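Local coordinates for protein alpha-L-arabinofuranosidase B (Aspergillus kawachii, PDB 6SXT) that hydrolyses terminal non-reducing alpha-L-arabinofuranosyl residues from arabinoxylan, arabinan and arabinogalactan, and carries a C-terminal arabinose-binding domain, at residues T154-A159 / G412-H417; Y401-L406 / W438-R443; N408-D411 / F416-D419. All coordinates share one frame; numbering follows the deposited sequence.

Two of the three contacts lie within the C-terminal arabinose-binding domain, a beta-trefoil, and the third ties that domain to the catalytic one. Interaction 1 joins the loop after strand 145-152 to helix 414-419, interaction 2 the turn before strand 404-409 to the loop 438-443, and interaction 3 the end of that strand to the same helix. Their centres lie 10 to 14 Å apart, interactions 1 and 3 being the closest pair. Along the chain 154-159 comes first, then 401-406, 408-411, 412-417 with the overlapping 416-419, and last 438-443. Helix 414-419 thus faces the catalytic domain through Lys414 and packs on its own domain through Phe416.

Interaction 1: residues T154-A159 / G412-H417; sequences THYNDA and GTKQFH. With NAG (2-acetamido-2-deoxy-beta-D-glucopyranose), chain B; NAG (2-acetamido-2-deoxy-beta-D-glucopyranose), chain C.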
loop_
_atom_site.group_PDB
_atom_site.type_symbol
_atom_site.label_atom_id
_atom_site.label_comp_id
_atom_site.label_asym_id
_atom_site.label_seq_id
_atom_site.Cartn_x
_atom_site.Cartn_y
_atom_site.Cartn_z
ATOM N N THR A 154 3.411 5.680 8.262
ATOM C CA THR A 154 4.754 5.077 8.316
ATOM C C THR A 154 5.106 4.416 6.986
ATOM O O THR A 154 6.259 3.931 6.853
ATOM C CB THR A 154 4.914 4.091 9.478
ATOM O OG1 THR A 154 4.226 2.881 9.190
ATOM C CG2 THR A 154 4.447 4.714 10.760
ATOM N N HIS A 155 4.170 4.301 6.028
ATOM C CA HIS A 155 4.422 3.604 4.751
ATOM C C HIS A 155 4.477 4.634 3.640
ATOM O O HIS A 155 3.437 5.145 3.274
ATOM C CB HIS A 155 3.331 2.545 4.482
ATOM C CG HIS A 155 3.562 1.777 3.239
ATOM N ND1 HIS A 155 2.528 1.267 2.484
ATOM C CD2 HIS A 155 4.722 1.396 2.621
ATOM C CE1 HIS A 155 3.036 0.626 1.451
ATOM N NE2 HIS A 155 4.407 0.697 1.488
ATOM N N TYR A 156 5.663 4.999 3.168
ATOM C CA TYR A 156 5.795 6.141 2.251
ATOM C C TYR A 156 7.187 6.070 1.643
ATOM O O TYR A 156 8.062 5.378 2.170
ATOM C CB TYR A 156 5.556 7.485 2.959
ATOM C CG TYR A 156 6.607 7.786 3.987
ATOM C CD1 TYR A 156 7.731 8.504 3.631
ATOM C CD2 TYR A 156 6.465 7.385 5.308
ATOM C CE1 TYR A 156 8.741 8.792 4.552
ATOM C CE2 TYR A 156 7.448 7.683 6.238
ATOM C CZ TYR A 156 8.594 8.366 5.857
ATOM O OH TYR A 156 9.536 8.644 6.802
ATOM N N ASN A 157 7.393 6.867 0.613
ATOM C CA ASN A 157 8.764 7.146 0.124
ATOM C C ASN A 157 8.792 8.578 -0.382
ATOM O O ASN A 157 7.913 9.395 -0.035
ATOM C CB ASN A 157 9.223 6.040 -0.820
ATOM C CG ASN A 157 8.531 6.040 -2.174
ATOM O OD1 ASN A 157 7.796 6.981 -2.480
ATOM N ND2 ASN A 157 8.762 4.978 -2.937
ATOM N N ASP A 158 9.836 8.906 -1.172
ATOM C CA ASP A 158 10.086 10.281 -1.618
ATOM C C ASP A 158 9.940 10.345 -3.131
ATOM O O ASP A 158 10.251 11.426 -3.698
ATOM C CB ASP A 158 11.472 10.733 -1.132
ATOM C CG ASP A 158 12.601 9.842 -1.590
ATOM O OD1 ASP A 158 12.355 8.925 -2.346
ATOM O OD2 ASP A 158 13.765 10.115 -1.161
ATOM N N ALA A 159 9.369 9.321 -3.760
ATOM C CA ALA A 159 9.208 9.258 -5.229
ATOM C C ALA A 159 7.831 9.764 -5.616
ATOM O O ALA A 159 6.888 9.654 -4.839
ATOM C CB ALA A 159 9.445 7.878 -5.702
ATOM N N GLY A 412 22.104 0.270 6.765
ATOM C CA GLY A 412 21.367 1.045 7.780
ATOM C C GLY A 412 20.240 1.879 7.153
ATOM O O GLY A 412 19.563 2.552 7.892
ATOM N N THR A 413 20.073 1.838 5.855
ATOM C CA THR A 413 19.048 2.644 5.126
ATOM C C THR A 413 17.623 2.074 5.273
ATOM O O THR A 413 17.424 0.841 5.266
ATOM C CB THR A 413 19.363 2.798 3.652
ATOM O OG1 THR A 413 19.339 1.601 2.906
ATOM C CG2 THR A 413 20.724 3.441 3.406
ATOM N N LYS A 414 16.654 2.993 5.255
ATOM C CA LYS A 414 15.216 2.619 5.107
ATOM C C LYS A 414 15.053 1.680 3.914
ATOM O O LYS A 414 14.353 0.645 4.029
ATOM C CB LYS A 414 14.384 3.897 4.970
ATOM C CG LYS A 414 12.921 3.617 4.642
ATOM C CD LYS A 414 12.145 4.904 4.503
ATOM C CE LYS A 414 10.734 4.622 3.959
ATOM N NZ LYS A 414 9.950 5.798 4.283
ATOM N N GLN A 415 15.589 1.965 2.750
ATOM C CA GLN A 415 15.383 1.121 1.577
ATOM C C GLN A 415 15.884 -0.327 1.799
ATOM O O GLN A 415 15.168 -1.301 1.505
ATOM C CB GLN A 415 16.055 1.702 0.342
ATOM C CG GLN A 415 15.556 1.076 -0.935
ATOM C CD GLN A 415 14.054 1.219 -1.077
ATOM O OE1 GLN A 415 13.512 2.322 -1.108
ATOM N NE2 GLN A 415 13.337 0.105 -1.111
ATOM N N PHE A 416 17.099 -0.502 2.305
ATOM C CA PHE A 416 17.595 -1.854 2.611
ATOM C C PHE A 416 16.665 -2.554 3.596
ATOM O O PHE A 416 16.287 -3.710 3.388
ATOM C CB PHE A 416 19.010 -1.778 3.211
ATOM C CG PHE A 416 19.587 -3.143 3.432
ATOM C CD1 PHE A 416 19.242 -3.908 4.516
ATOM C CD2 PHE A 416 20.390 -3.682 2.433
ATOM C CE1 PHE A 416 19.752 -5.191 4.651
ATOM C CE2 PHE A 416 20.876 -4.971 2.551
ATOM C CZ PHE A 416 20.553 -5.692 3.665
ATOM N N HIS A 417 16.305 -1.886 4.674
ATOM C CA HIS A 417 15.433 -2.452 5.724
ATOM C C HIS A 417 14.161 -3.000 5.073
ATOM O O HIS A 417 13.750 -4.141 5.380
ATOM C CB HIS A 417 15.077 -1.431 6.792
ATOM C CG HIS A 417 16.234 -0.993 7.642
ATOM N ND1 HIS A 417 16.108 0.074 8.504
ATOM C CD2 HIS A 417 17.506 -1.449 7.752
ATOM C CE1 HIS A 417 17.252 0.241 9.172
ATOM N NE2 HIS A 417 18.127 -0.646 8.735
HETATM C C1 NAG B . 13.078 10.495 2.607
HETATM C C2 NAG B . 14.350 11.273 2.160
HETATM C C3 NAG B . 15.530 10.300 2.035
HETATM C C4 NAG B . 15.743 9.539 3.322
HETATM C C5 NAG B . 14.364 8.894 3.675
HETATM C C6 NAG B . 14.443 8.078 4.930
HETATM C C7 NAG B . 14.297 13.271 0.727
HETATM C C8 NAG B . 14.012 13.714 -0.643
HETATM N N2 NAG B . 14.154 11.955 0.902
HETATM O O3 NAG B . 16.686 11.178 1.759
HETATM O O4 NAG B . 16.610 8.421 3.149
HETATM O O5 NAG B . 13.387 9.896 3.888
HETATM O O6 NAG B . 14.877 8.840 6.037
HETATM O O7 NAG B . 14.558 14.079 1.637
HETATM C C1 NAG C . 18.033 8.725 2.962
HETATM C C2 NAG C . 18.847 7.652 3.708
HETATM C C3 NAG C . 20.364 7.897 3.507
HETATM C C4 NAG C . 20.657 7.874 2.023
HETATM C C5 NAG C . 19.744 8.867 1.276
HETATM C C6 NAG C . 19.898 8.713 -0.231
HETATM C C7 NAG C . 17.820 6.564 5.615
HETATM C C8 NAG C . 17.549 6.671 7.052
HETATM N N2 NAG C . 18.477 7.584 5.071
HETATM O O3 NAG C . 21.102 6.835 4.123
HETATM O O4 NAG C . 22.077 8.113 1.830
HETATM O O5 NAG C . 18.326 8.675 1.581
HETATM O O6 NAG C . 18.743 9.274 -0.902
HETATM O O7 NAG C . 17.436 5.663 4.860
HETATM O O HOH W 1 10.405 6.153 7.194
HETATM O O HOH W 2 10.735 2.994 -2.026
#
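Lys414 reaches from the first turn of helix 414-419 to Tyr156, and these two residues carry nearly all of the contact. With CG anti to the backbone N (chi1 173°) and every later torsion extended, the lysine sends its ammonium group across the gap to the face of the tyrosine ring. NZ stands 3.3 Å from the ring centroid, 17° off the normal, a cation-pi contact displaced toward CE1. The same NZ donates to Tyr156 O at 2.9 Å, approaching from above the carbonyl plane, so ring and backbone of one residue grip the charge together. A water accepts from Lys414 NZ and donates to Tyr156 OH, closing a third link. Tyr156 O also accepts a hydrogen bond from Gln287 NE2. A second water joins Asn157 ND2 to Gln415 OE1. The N-glycan on Asn186 runs alongside: N2 of its first sugar donates to Asp158 OD2 at 2.8 Å, and O7 of the next accepts from Lys414 N, also at 2.8 Å. Thr413 caps the helix, its OG1 accepting from Phe416 N at 3.1 Å. Cation-pi contact, waters and glycan together form part of the junction between the catalytic domain and the beta-trefoil arabinose-binding domain.

Interaction 2: residues Y401-L406 / W438-R443; sequences YNFELL and WSYPTR
Phe403 and Arg443 both set CG anti to their carbonyl carbon (chi1 -58° and -67°), and the arginine then runs extended to NE, where a turn about CD-NE (chi4 -80°) lays the guanidinium flat over the phenyl ring. Phe403 sits in a type I' turn, Tyr401 to Glu404, that forms the hairpin between strands 396-401 and 404-409 of the beta-trefoil arabinose-binding domain; Arg443 closes a type I turn from Tyr440. Guanidinium and ring are 3.8 Å apart at their centres and nearly parallel, a cation-pi stack in which NE lies over the middle of the ring. Arg443 NH1 also makes a salt bridge with Asp464 and a hydrogen bond to Ala454 O, which probably help hold the guanidinium flat against the ring. Tyr440 meets the same phenyl group from its rim: the edge of Phe403 points at the tyrosine face in a T-shaped pair, centroids 5.1 Å apart. Phe403 and Asn402 bind substrate, as does His400, whose ring meets that of Tyr440 at about a right angle. The stack probably helps position Phe403 in this arabinose site. At its closest, Phe403 CD1 touches Arg443 CD at 3.4 Å, while Phe403 CE1 comes within 3.6 Å of Tyr440 CD2.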
loop_
_atom_site.group_PDB
_atom_site.type_symbol
_atom_site.label_atom_id
_atom_site.label_comp_id
_atom_site.label_asym_id
_atom_site.label_seq_id
_atom_site.Cartn_x
_atom_site.Cartn_y
_atom_site.Cartn_z
ATOM N N TYR A 401 16.131 -7.242 -4.808
ATOM C CA TYR A 401 16.716 -6.197 -5.660
ATOM C C TYR A 401 16.449 -6.592 -7.098
ATOM O O TYR A 401 16.845 -7.689 -7.547
ATOM C CB TYR A 401 18.234 -6.104 -5.401
ATOM C CG TYR A 401 18.823 -4.907 -6.072
ATOM C CD1 TYR A 401 19.227 -4.947 -7.387
ATOM C CD2 TYR A 401 18.921 -3.720 -5.375
ATOM C CE1 TYR A 401 19.750 -3.812 -7.992
ATOM C CE2 TYR A 401 19.442 -2.585 -5.965
ATOM C CZ TYR A 401 19.856 -2.648 -7.276
ATOM O OH TYR A 401 20.346 -1.529 -7.866
ATOM N N ASN A 402 15.707 -5.756 -7.820
ATOM C CA ASN A 402 15.174 -6.145 -9.137
ATOM C C ASN A 402 14.413 -7.469 -8.999
ATOM O O ASN A 402 14.362 -8.279 -9.927
ATOM C CB ASN A 402 16.281 -6.282 -10.198
ATOM C CG ASN A 402 16.733 -4.939 -10.723
ATOM O OD1 ASN A 402 15.946 -3.989 -10.755
ATOM N ND2 ASN A 402 18.016 -4.837 -11.080
ATOM N N PHE A 403 13.837 -7.721 -7.806
ATOM C CA PHE A 403 13.012 -8.910 -7.490
ATOM C C PHE A 403 13.804 -10.225 -7.500
ATOM O O PHE A 403 13.204 -11.298 -7.367
ATOM C CB PHE A 403 11.798 -9.022 -8.421
ATOM C CG PHE A 403 10.911 -7.796 -8.361
ATOM C CD1 PHE A 403 10.487 -7.283 -7.146
ATOM C CD2 PHE A 403 10.586 -7.130 -9.507
ATOM C CE1 PHE A 403 9.686 -6.142 -7.103
ATOM C CE2 PHE A 403 9.734 -6.033 -9.469
ATOM C CZ PHE A 403 9.343 -5.528 -8.268
ATOM N N GLU A 404 15.136 -10.131 -7.497
ATOM C CA GLU A 404 15.990 -11.299 -7.180
ATOM C C GLU A 404 16.416 -11.195 -5.713
ATOM O O GLU A 404 16.644 -10.076 -5.186
ATOM C CB GLU A 404 17.223 -11.347 -8.093
ATOM C CG GLU A 404 18.044 -12.609 -7.817
ATOM C CD GLU A 404 19.151 -12.870 -8.836
ATOM O OE1 GLU A 404 19.154 -12.163 -9.868
ATOM O OE2 GLU A 404 19.963 -13.830 -8.604
ATOM N N LEU A 405 16.526 -12.326 -5.028
ATOM C CA LEU A 405 17.002 -12.329 -3.630
ATOM C C LEU A 405 18.542 -12.380 -3.635
ATOM O O LEU A 405 19.113 -13.321 -4.235
ATOM C CB LEU A 405 16.460 -13.485 -2.813
ATOM C CG LEU A 405 14.916 -13.540 -2.744
ATOM C CD1 LEU A 405 14.502 -14.517 -1.695
ATOM C CD2 LEU A 405 14.317 -12.174 -2.469
ATOM N N LEU A 406 19.097 -11.419 -2.949
ATOM C CA LEU A 406 20.562 -11.252 -2.860
ATOM C C LEU A 406 20.934 -11.213 -1.407
ATOM O O LEU A 406 20.135 -10.865 -0.538
ATOM C CB LEU A 406 21.019 -9.962 -3.515
ATOM C CG LEU A 406 20.684 -9.756 -4.994
ATOM C CD1 LEU A 406 21.248 -8.422 -5.402
ATOM C CD2 LEU A 406 21.194 -10.877 -5.901
ATOM N N TRP A 438 7.460 -7.837 2.823
ATOM C CA TRP A 438 6.717 -6.741 3.471
ATOM C C TRP A 438 6.533 -5.593 2.503
ATOM O O TRP A 438 5.426 -5.014 2.432
ATOM C CB TRP A 438 7.472 -6.268 4.709
ATOM C CG TRP A 438 6.772 -5.117 5.360
ATOM C CD1 TRP A 438 5.710 -5.180 6.217
ATOM C CD2 TRP A 438 6.991 -3.733 5.087
ATOM N NE1 TRP A 438 5.270 -3.920 6.505
ATOM C CE2 TRP A 438 6.034 -3.012 5.831
ATOM C CE3 TRP A 438 7.885 -3.042 4.284
ATOM C CZ2 TRP A 438 5.948 -1.623 5.780
ATOM C CZ3 TRP A 438 7.819 -1.671 4.245
ATOM C CH2 TRP A 438 6.828 -0.969 4.938
ATOM N N SER A 439 7.560 -5.214 1.730
ATOM C CA SER A 439 7.478 -3.990 0.931
ATOM C C SER A 439 6.699 -4.248 -0.385
ATOM O O SER A 439 6.102 -3.303 -0.918
ATOM C CB SER A 439 8.829 -3.411 0.680
ATOM O OG SER A 439 9.631 -4.320 -0.046
ATOM N N TYR A 440 6.701 -5.475 -0.881
ATOM C CA TYR A 440 5.978 -5.881 -2.105
ATOM C C TYR A 440 5.178 -7.119 -1.788
ATOM O O TYR A 440 5.568 -8.251 -2.111
ATOM C CB TYR A 440 6.924 -6.153 -3.288
ATOM C CG TYR A 440 7.523 -4.960 -3.946
ATOM C CD1 TYR A 440 8.556 -4.246 -3.335
ATOM C CD2 TYR A 440 7.069 -4.538 -5.204
ATOM C CE1 TYR A 440 9.158 -3.169 -3.982
ATOM C CE2 TYR A 440 7.639 -3.449 -5.826
ATOM C CZ TYR A 440 8.708 -2.816 -5.244
ATOM O OH TYR A 440 9.301 -1.759 -5.891
ATOM N N PRO A 441 4.016 -6.975 -1.092
ATOM C CA PRO A 441 3.302 -8.146 -0.618
ATOM C C PRO A 441 2.599 -9.022 -1.647
ATOM O O PRO A 441 2.081 -10.065 -1.287
ATOM C CB PRO A 441 2.316 -7.574 0.410
ATOM C CG PRO A 441 2.125 -6.145 -0.070
ATOM C CD PRO A 441 3.494 -5.699 -0.567
ATOM N N THR A 442 2.690 -8.623 -2.904
ATOM C CA THR A 442 2.314 -9.537 -3.997
ATOM C C THR A 442 3.421 -10.580 -4.258
ATOM O O THR A 442 3.186 -11.483 -5.057
ATOM C CB THR A 442 2.072 -8.802 -5.312
ATOM O OG1 THR A 442 3.223 -8.013 -5.657
ATOM C CG2 THR A 442 0.871 -7.877 -5.180
ATOM N N ARG A 443 4.566 -10.399 -3.607
ATOM C CA ARG A 443 5.740 -11.262 -3.894
ATOM C C ARG A 443 6.208 -12.020 -2.677
ATOM O O ARG A 443 6.099 -11.545 -1.550
ATOM C CB ARG A 443 6.837 -10.382 -4.466
ATOM C CG ARG A 443 6.496 -9.812 -5.840
ATOM C CD ARG A 443 7.532 -8.835 -6.370
ATOM N NE ARG A 443 7.139 -8.421 -7.707
ATOM C CZ ARG A 443 7.328 -9.124 -8.829
ATOM N NH1 ARG A 443 8.004 -10.246 -8.809
ATOM N NH2 ARG A 443 6.795 -8.710 -9.969
#

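Interaction 3: residues N408-D411 / F416-D419; sequences NAND and FHED. With SO4 (sulfate ion), chain F; EDO (1,2-ethanediol), chain D.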
loop_
_atom_site.group_PDB
_atom_site.type_symbol
_atom_site.label_atom_id
_atom_site.label_comp_id
_atom_site.label_asym_id
_atom_site.label_seq_id
_atom_site.Cartn_x
_atom_site.Cartn_y
_atom_site.Cartn_z
ATOM N N ASN A 408 23.166 -9.254 0.909
ATOM C CA ASN A 408 23.863 -7.961 0.919
ATOM C C ASN A 408 24.004 -7.475 2.339
ATOM O O ASN A 408 23.175 -7.799 3.246
ATOM C CB ASN A 408 23.172 -6.898 0.051
ATOM C CG ASN A 408 23.131 -7.138 -1.432
ATOM O OD1 ASN A 408 22.223 -6.654 -2.126
ATOM N ND2 ASN A 408 24.107 -7.828 -2.037
ATOM N N ALA A 409 25.035 -6.679 2.584
ATOM C CA ALA A 409 25.271 -6.098 3.897
ATOM C C ALA A 409 24.218 -5.007 4.191
ATOM O O ALA A 409 23.993 -4.145 3.337
ATOM C CB ALA A 409 26.671 -5.520 3.970
ATOM N N ASN A 410 23.717 -5.025 5.398
ATOM C CA ASN A 410 22.822 -3.954 5.909
ATOM C C ASN A 410 23.608 -2.642 5.897
ATOM O O ASN A 410 24.611 -2.576 6.585
ATOM C CB ASN A 410 22.360 -4.299 7.292
ATOM C CG ASN A 410 21.433 -3.268 7.920
ATOM O OD1 ASN A 410 20.964 -2.374 7.241
ATOM N ND2 ASN A 410 21.228 -3.427 9.212
ATOM N N ASP A 411 23.149 -1.653 5.137
ATOM C CA ASP A 411 23.769 -0.310 5.022
ATOM C C ASP A 411 23.013 0.710 5.898
ATOM O O ASP A 411 23.357 1.877 5.814
ATOM C CB ASP A 411 23.861 0.006 3.549
ATOM C CG ASP A 411 22.498 0.291 2.921
ATOM O OD1 ASP A 411 21.495 0.253 3.687
ATOM O OD2 ASP A 411 22.454 0.404 1.696
ATOM N N PHE A 416 17.099 -0.502 2.305
ATOM C CA PHE A 416 17.595 -1.854 2.611
ATOM C C PHE A 416 16.665 -2.554 3.596
ATOM O O PHE A 416 16.287 -3.710 3.388
ATOM C CB PHE A 416 19.010 -1.778 3.211
ATOM C CG PHE A 416 19.587 -3.143 3.432
ATOM C CD1 PHE A 416 19.242 -3.908 4.516
ATOM C CD2 PHE A 416 20.390 -3.682 2.433
ATOM C CE1 PHE A 416 19.752 -5.191 4.651
ATOM C CE2 PHE A 416 20.876 -4.971 2.551
ATOM C CZ PHE A 416 20.553 -5.692 3.665
ATOM N N HIS A 417 16.305 -1.886 4.674
ATOM C CA HIS A 417 15.433 -2.452 5.724
ATOM C C HIS A 417 14.161 -3.000 5.073
ATOM O O HIS A 417 13.750 -4.141 5.380
ATOM C CB HIS A 417 15.077 -1.431 6.792
ATOM C CG HIS A 417 16.234 -0.993 7.642
ATOM N ND1 HIS A 417 16.108 0.074 8.504
ATOM C CD2 HIS A 417 17.506 -1.449 7.752
ATOM C CE1 HIS A 417 17.252 0.241 9.172
ATOM N NE2 HIS A 417 18.127 -0.646 8.735
ATOM N N GLU A 418 13.555 -2.174 4.234
ATOM C CA GLU A 418 12.271 -2.568 3.579
ATOM C C GLU A 418 12.479 -3.752 2.644
ATOM O O GLU A 418 11.642 -4.696 2.648
ATOM C CB GLU A 418 11.665 -1.384 2.823
ATOM C CG GLU A 418 11.229 -0.264 3.767
ATOM C CD GLU A 418 10.411 0.875 3.176
ATOM O OE1 GLU A 418 10.455 1.085 1.979
ATOM O OE2 GLU A 418 9.805 1.583 3.983
ATOM N N ASP A 419 13.595 -3.753 1.886
ATOM C CA ASP A 419 13.900 -4.803 0.890
ATOM C C ASP A 419 14.284 -6.109 1.604
ATOM O O ASP A 419 14.322 -7.156 0.948
ATOM C CB ASP A 419 15.129 -4.384 0.058
ATOM C CG ASP A 419 14.995 -3.211 -0.905
ATOM O OD1 ASP A 419 13.824 -2.763 -1.165
ATOM O OD2 ASP A 419 16.093 -2.785 -1.485
HETATM S S SO4 F . 27.476 -6.524 -0.125
HETATM O O1 SO4 F . 28.226 -6.822 1.046
HETATM O O2 SO4 F . 27.142 -7.685 -0.848
HETATM O O3 SO4 F . 28.253 -5.744 -1.027
HETATM O O4 SO4 F . 26.272 -5.775 0.258
HETATM C C1 EDO D . 25.140 0.752 9.540
HETATM O O1 EDO D . 25.666 1.164 8.307
HETATM C C2 EDO D . 25.130 -0.720 9.658
HETATM O O2 EDO D . 24.431 -1.169 10.795
HETATM O O HOH W 3 19.957 -1.210 10.638
#
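The chain leaves strand 404-409 at Asn408 and Ala409, turns at Asn410 and Asp411, and comes back as helix 414-419, the CA atoms of Asn410 and Phe416 lying 6.5 Å apart. The Phe416 ring packs between the two limbs. Its CG is anti to the backbone N (chi1 -175°), which extends the ring from the helix to the passing backbone of 408-411. Asn410 CA sits over one face, 3.7 Å from the ring centroid, a CH-pi contact, with Asp411 N farther out above the same face. Asn408 O meets the ring at its edge, 3.4 Å from Phe416 CZ. Asn410 lays its amide at only 20° to the ring, with OD1 3.6 Å from Phe416 CD1; the same OD1 approaches the edge of the His417 imidazole and accepts from Gly412 N, which pins the turn. A water accepts from Asn410 ND2 at 2.9 Å and also pairs with His417 NE2. This is a strand-turn-helix connection of the beta-trefoil arabinose-binding domain, and it leads directly to the substrate-binding Asp419. That carboxylate is held in a salt bridge with Arg399, whose guanidinium also donates to Asn408 OD1, so one arginine links the strand to the helix end. Asp411 OD1 comes within 3.2 Å of Phe416 CB, with its carboxylate plane at 60° to the ring, while OD1 is hydrogen-bonded to Thr413 OG1. At the strand end a sulfate, probably from the crystallisation liquor, accepts from Ala409 N at 2.8 Å through O4 and from Asn408 ND2 through O2 at 3.3 Å.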